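Local coordinates for MTH0777 (Methanothermobacter thermautotrophicus, PDB 1KJN), which is of unknown function, a member of the DUF1890 family whose chain folds around a six-stranded parallel sheet and pairs with a second copy, at residues K31-G36 against Y60-V65; A25-H30 against P144-I149. One frame throughout, in Å; residues are numbered along the deposited sequence.

Contact 1 (K31-G36 against Y60-V65); sequences KLKKKG and YTDEMV
Lys33 and Asp62 both carry CG anti to their own carbonyl carbon (chi1 -74° and -57°), and the lysine chain then bends at chi3 and chi4, which curls its ammonium round to meet the carboxylate coming from the opposite direction. In this Rossmann-like alpha/beta fold, with parallel strands in the order 3-2-1-4-5-6, the contact joins the C-terminal end of helix 21-34 to the loop leading into strand 63-66, an outermost strand of the chain's sheet. The salt bridge is short, 2.7 Å from Lys33 NZ to Asp62 OD1, and it uses the syn lone pair of OD1, on the side of the other oxygen. Asp62 OD2 is 3.3 Å from Lys33 NZ, but its own hydrogen bond is with the backbone N of Val39 on the neighbouring strand 38-43. The carboxylate thus links the loop entering the outermost strand to strand 38-43 and to the helix, and the backbone N it accepts from would fix how the group is turned toward the lysine. Further back along the lysine, CG passes 3.7 Å from Asp62 OD2. The helix ends just beyond: Gly36, at a positive phi of 101°, closes a Schellman motif, with its N bonded to Lys33 O at 3.1 Å. Tyr60 turns its hydroxyl to the second subunit, where Asp55 and the backbone N of Glu57 hold it. Its carbonyl faces the helix instead, where Ser29 OG is a probable hydrogen-bond partner, and the aliphatic part of the lysine lies alongside, with Lys33 CD 3.2 Å from Tyr60 O.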
loop_
_atom_site.group_PDB
_atom_site.type_symbol
_atom_site.label_atom_id
_atom_site.label_comp_id
_atom_site.label_asym_id
_atom_site.label_seq_id
_atom_site.Cartn_x
_atom_site.Cartn_y
_atom_site.Cartn_z
ATOM N N LYS A 31 -6.672 9.864 9.072
ATOM C CA LYS A 31 -7.491 11.075 9.139
ATOM C C LYS A 31 -8.493 10.956 10.283
ATOM O O LYS A 31 -8.694 11.904 11.041
ATOM C CB LYS A 31 -8.249 11.292 7.833
ATOM C CG LYS A 31 -7.359 11.611 6.657
ATOM C CD LYS A 31 -6.693 12.982 6.802
ATOM C CE LYS A 31 -7.613 14.104 6.357
ATOM N NZ LYS A 31 -6.888 15.413 6.352
ATOM N N LEU A 32 -9.094 9.775 10.418
ATOM C CA LEU A 32 -10.079 9.532 11.449
ATOM C C LEU A 32 -9.469 9.565 12.841
ATOM O O LEU A 32 -10.073 10.115 13.762
ATOM C CB LEU A 32 -10.820 8.208 11.181
ATOM C CG LEU A 32 -11.769 8.239 9.974
ATOM C CD1 LEU A 32 -12.347 6.863 9.678
ATOM C CD2 LEU A 32 -12.888 9.230 10.227
ATOM N N LYS A 33 -8.269 9.003 12.990
ATOM C CA LYS A 33 -7.577 8.990 14.280
ATOM C C LYS A 33 -7.181 10.406 14.682
ATOM O O LYS A 33 -7.021 10.705 15.862
ATOM C CB LYS A 33 -6.325 8.102 14.233
ATOM C CG LYS A 33 -6.635 6.601 14.233
ATOM C CD LYS A 33 -5.383 5.753 14.020
ATOM C CE LYS A 33 -4.370 5.894 15.166
ATOM N NZ LYS A 33 -4.978 5.640 16.516
ATOM N N LYS A 34 -6.975 11.248 13.677
ATOM C CA LYS A 34 -6.613 12.637 13.866
ATOM C C LYS A 34 -7.837 13.313 14.482
ATOM O O LYS A 34 -7.710 14.286 15.228
ATOM C CB LYS A 34 -6.297 13.263 12.503
ATOM C CG LYS A 34 -5.205 14.301 12.486
ATOM C CD LYS A 34 -3.855 13.705 12.828
ATOM C CE LYS A 34 -2.788 14.795 12.816
ATOM N NZ LYS A 34 -1.565 14.398 13.567
ATOM N N LYS A 35 -9.021 12.799 14.154
ATOM C CA LYS A 35 -10.265 13.340 14.697
ATOM C C LYS A 35 -10.658 12.725 16.057
ATOM O O LYS A 35 -11.731 13.018 16.577
ATOM C CB LYS A 35 -11.410 13.159 13.694
ATOM C CG LYS A 35 -11.337 14.049 12.463
ATOM C CD LYS A 35 -12.425 13.636 11.490
ATOM C CE LYS A 35 -12.531 14.569 10.311
ATOM N NZ LYS A 35 -13.099 15.877 10.724
ATOM N N GLY A 36 -9.808 11.860 16.608
ATOM C CA GLY A 36 -10.091 11.249 17.901
ATOM C C GLY A 36 -10.624 9.822 17.883
ATOM O O GLY A 36 -10.644 9.129 18.911
ATOM N N TYR A 60 -1.150 3.744 12.292
ATOM C CA TYR A 60 -2.309 4.355 11.631
ATOM C C TYR A 60 -3.682 3.675 11.789
ATOM O O TYR A 60 -4.693 4.170 11.284
ATOM C CB TYR A 60 -1.970 4.568 10.163
ATOM C CG TYR A 60 -0.722 5.409 9.955
ATOM C CD1 TYR A 60 -0.677 6.739 10.368
ATOM C CD2 TYR A 60 0.390 4.895 9.285
ATOM C CE1 TYR A 60 0.441 7.546 10.106
ATOM C CE2 TYR A 60 1.521 5.700 9.026
ATOM C CZ TYR A 60 1.530 7.021 9.429
ATOM O OH TYR A 60 2.595 7.844 9.090
ATOM N N THR A 61 -3.718 2.542 12.476
ATOM C CA THR A 61 -4.971 1.826 12.732
ATOM C C THR A 61 -4.888 1.297 14.155
ATOM O O THR A 61 -3.799 1.161 14.706
ATOM C CB THR A 61 -5.199 0.627 11.784
ATOM O OG1 THR A 61 -4.194 -0.362 12.027
ATOM C CG2 THR A 61 -5.162 1.064 10.319
ATOM N N ASP A 62 -6.026 0.957 14.739
ATOM C CA ASP A 62 -6.023 0.482 16.114
ATOM C C ASP A 62 -6.299 -0.996 16.288
ATOM O O ASP A 62 -5.732 -1.659 17.166
ATOM C CB ASP A 62 -7.018 1.309 16.923
ATOM C CG ASP A 62 -6.703 2.787 16.855
ATOM O OD1 ASP A 62 -5.642 3.177 17.375
ATOM O OD2 ASP A 62 -7.478 3.547 16.234
ATOM N N GLU A 63 -7.150 -1.515 15.420
ATOM C CA GLU A 63 -7.539 -2.902 15.495
ATOM C C GLU A 63 -7.855 -3.413 14.095
ATOM O O GLU A 63 -8.173 -2.639 13.190
ATOM C CB GLU A 63 -8.780 -2.998 16.398
ATOM C CG GLU A 63 -9.234 -4.409 16.715
ATOM C CD GLU A 63 -10.520 -4.464 17.528
ATOM O OE1 GLU A 63 -10.809 -5.547 18.081
ATOM O OE2 GLU A 63 -11.262 -3.450 17.591
HETATM N N MSE A 64 -7.757 -4.723 13.927
HETATM C CA MSE A 64 -8.056 -5.368 12.659
HETATM C C MSE A 64 -8.721 -6.708 12.909
HETATM O O MSE A 64 -8.259 -7.469 13.747
HETATM C CB MSE A 64 -6.794 -5.557 11.846
HETATM C CG MSE A 64 -6.404 -4.311 11.096
HETATM SE SE MSE A 64 -4.956 -4.737 9.983
HETATM C CE MSE A 64 -3.689 -4.961 11.414
ATOM N N VAL A 65 -9.784 -6.992 12.157
ATOM C CA VAL A 65 -10.564 -8.214 12.303
ATOM C C VAL A 65 -11.016 -8.716 10.931
ATOM O O VAL A 65 -11.373 -7.920 10.074
ATOM C CB VAL A 65 -11.866 -7.947 13.095
ATOM C CG1 VAL A 65 -12.497 -9.252 13.550
ATOM C CG2 VAL A 65 -11.611 -7.036 14.269
#

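Contact 2 (A25-H30 against P144-I149); sequences AIYTSH and PLRVRI
Two helices, 21-34 and 143-153, pack side by side here, and the contact between them rests on two crossed pairs of side chains, Tyr27 with Arg146 and Thr28 with Ile149. Arg146 CG sits over one face of the Tyr27 ring, 4.1 Å from its centroid and 23° off the normal, a CH-pi contact displaced toward the rim. With CG anti to the backbone N (chi1 -178°), the arginine bends at chi2 and brings its guanidinium round to the phenol end. There the two planes are 57° apart, and Tyr27 CZ lies 3.6 Å from Arg146 NE over one face of the guanidinium. Both helices cover the same side of the parallel alpha/beta sheet, with Thr28 resting on Met11 of strand 8-12 and Ile149 on Ile109 and Ile134 of two further strands. Asp150, next along helix 143-153, serves both polar ends: OD1 is hydrogen-bonded to Tyr27 OH, and OD2 forms a salt bridge with Arg146 NE. Replacing Arg146 by an alanine would probably uncover that face of the Tyr27 ring and cost Asp150 OD2 its salt bridge, leaving Lys31 as a distant, weak counter-charge. Val53 of the second subunit packs on both Tyr27 and Arg146, which places this pair at the dimer interface. Deeper in, Ile149 CD1 lies 3.6 Å from Thr28 OG1, whose hydrogen-bonding partner is Leu24 O, one turn back along its own helix.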
loop_
_atom_site.group_PDB
_atom_site.type_symbol
_atom_site.label_atom_id
_atom_site.label_comp_id
_atom_site.label_asym_id
_atom_site.label_seq_id
_atom_site.Cartn_x
_atom_site.Cartn_y
_atom_site.Cartn_z
ATOM N N ALA A 25 -6.701 3.395 2.426
ATOM C CA ALA A 25 -7.395 2.894 3.612
ATOM C C ALA A 25 -6.623 3.392 4.838
ATOM O O ALA A 25 -7.202 3.933 5.784
ATOM C CB ALA A 25 -7.431 1.360 3.593
ATOM N N ILE A 26 -5.302 3.280 4.763
ATOM C CA ILE A 26 -4.447 3.707 5.854
ATOM C C ILE A 26 -4.506 5.233 5.988
ATOM O O ILE A 26 -4.495 5.753 7.101
ATOM C CB ILE A 26 -2.975 3.246 5.611
ATOM C CG1 ILE A 26 -2.883 1.714 5.607
ATOM C CG2 ILE A 26 -2.039 3.833 6.660
ATOM C CD1 ILE A 26 -1.467 1.205 5.333
ATOM N N TYR A 27 -4.546 5.937 4.853
ATOM C CA TYR A 27 -4.616 7.398 4.844
ATOM C C TYR A 27 -5.914 7.882 5.512
ATOM O O TYR A 27 -5.896 8.790 6.331
ATOM C CB TYR A 27 -4.556 7.939 3.410
ATOM C CG TYR A 27 -4.557 9.455 3.345
ATOM C CD1 TYR A 27 -5.742 10.168 3.121
ATOM C CD2 TYR A 27 -3.380 10.181 3.541
ATOM C CE1 TYR A 27 -5.749 11.585 3.100
ATOM C CE2 TYR A 27 -3.372 11.587 3.513
ATOM C CZ TYR A 27 -4.554 12.281 3.295
ATOM O OH TYR A 27 -4.534 13.654 3.231
ATOM N N THR A 28 -7.029 7.256 5.156
ATOM C CA THR A 28 -8.333 7.609 5.710
ATOM C C THR A 28 -8.376 7.288 7.205
ATOM O O THR A 28 -8.863 8.099 7.983
ATOM C CB THR A 28 -9.450 6.858 4.985
ATOM O OG1 THR A 28 -9.288 7.044 3.575
ATOM C CG2 THR A 28 -10.849 7.382 5.404
ATOM N N SER A 29 -7.811 6.146 7.608
ATOM C CA SER A 29 -7.804 5.764 9.022
ATOM C C SER A 29 -7.003 6.766 9.859
ATOM O O SER A 29 -7.362 7.086 10.996
ATOM C CB SER A 29 -7.250 4.357 9.219
ATOM O OG SER A 29 -7.136 4.047 10.604
ATOM N N HIS A 30 -5.908 7.246 9.290
ATOM C CA HIS A 30 -5.094 8.229 9.962
ATOM C C HIS A 30 -5.905 9.509 10.101
ATOM O O HIS A 30 -5.817 10.179 11.123
ATOM C CB HIS A 30 -3.824 8.517 9.179
ATOM C CG HIS A 30 -3.029 9.657 9.728
ATOM N ND1 HIS A 30 -2.908 10.866 9.069
ATOM C CD2 HIS A 30 -2.284 9.768 10.856
ATOM C CE1 HIS A 30 -2.120 11.664 9.764
ATOM N NE2 HIS A 30 -1.727 11.021 10.855
ATOM N N PRO A 144 -6.812 11.770 -6.964
ATOM C CA PRO A 144 -8.230 12.172 -7.050
ATOM C C PRO A 144 -9.011 11.816 -5.794
ATOM O O PRO A 144 -9.736 12.650 -5.225
ATOM C CB PRO A 144 -8.768 11.352 -8.225
ATOM C CG PRO A 144 -7.557 10.990 -9.008
ATOM C CD PRO A 144 -6.484 10.778 -7.997
ATOM N N LEU A 145 -8.876 10.560 -5.376
ATOM C CA LEU A 145 -9.561 10.087 -4.190
ATOM C C LEU A 145 -9.049 10.783 -2.956
ATOM O O LEU A 145 -9.838 11.176 -2.100
ATOM C CB LEU A 145 -9.391 8.570 -4.029
ATOM C CG LEU A 145 -10.165 7.734 -5.055
ATOM C CD1 LEU A 145 -9.656 6.317 -5.055
ATOM C CD2 LEU A 145 -11.659 7.775 -4.725
ATOM N N ARG A 146 -7.727 10.917 -2.857
ATOM C CA ARG A 146 -7.124 11.536 -1.685
ATOM C C ARG A 146 -7.641 12.948 -1.441
ATOM O O ARG A 146 -7.950 13.301 -0.308
ATOM C CB ARG A 146 -5.592 11.523 -1.796
ATOM C CG ARG A 146 -4.848 12.116 -0.598
ATOM C CD ARG A 146 -4.572 13.626 -0.789
ATOM N NE ARG A 146 -3.871 14.210 0.351
ATOM C CZ ARG A 146 -2.583 14.012 0.633
ATOM N NH1 ARG A 146 -1.828 13.247 -0.150
ATOM N NH2 ARG A 146 -2.057 14.535 1.736
ATOM N N VAL A 147 -7.706 13.758 -2.499
ATOM C CA VAL A 147 -8.200 15.130 -2.386
ATOM C C VAL A 147 -9.673 15.129 -1.979
ATOM O O VAL A 147 -10.094 15.891 -1.107
ATOM C CB VAL A 147 -8.051 15.900 -3.717
ATOM C CG1 VAL A 147 -8.666 17.272 -3.583
ATOM C CG2 VAL A 147 -6.589 16.028 -4.077
ATOM N N ARG A 148 -10.465 14.282 -2.623
ATOM C CA ARG A 148 -11.877 14.204 -2.263
ATOM C C ARG A 148 -12.084 13.703 -0.825
ATOM O O ARG A 148 -13.031 14.113 -0.175
ATOM C CB ARG A 148 -12.640 13.362 -3.282
ATOM C CG ARG A 148 -12.766 14.094 -4.595
ATOM C CD ARG A 148 -13.071 13.190 -5.776
ATOM N NE ARG A 148 -12.334 13.695 -6.933
ATOM C CZ ARG A 148 -12.392 13.197 -8.164
ATOM N NH1 ARG A 148 -13.165 12.156 -8.429
ATOM N NH2 ARG A 148 -11.691 13.774 -9.137
ATOM N N ILE A 149 -11.178 12.859 -0.318
ATOM C CA ILE A 149 -11.279 12.382 1.063
ATOM C C ILE A 149 -10.894 13.524 2.010
ATOM O O ILE A 149 -11.510 13.699 3.063
ATOM C CB ILE A 149 -10.370 11.137 1.329
ATOM C CG1 ILE A 149 -10.979 9.901 0.664
ATOM C CG2 ILE A 149 -10.202 10.885 2.836
ATOM C CD1 ILE A 149 -9.999 8.769 0.487
#

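From the N terminus the chain runs through strand 8-12 into helix 21-34, which with its closing turn supplies the first half of both contacts: 25-30 for contact 2, then 31-36 for contact 1. Contact 1 closes the shorter loop, through strand 38-43 and helix 45-54 to the outermost strand 63-66. Contact 2 closes a far longer one, through the remaining strands to helix 143-153, and encloses contact 1 entirely. One helix is therefore tied to the sheet edge and to the C-terminal helix. The contacts also meet directly: Ser29 OG probably hydrogen-bonds to Tyr60 O, and the rings of Tyr60 and His30 meet at about 90°. Both touch the second subunit.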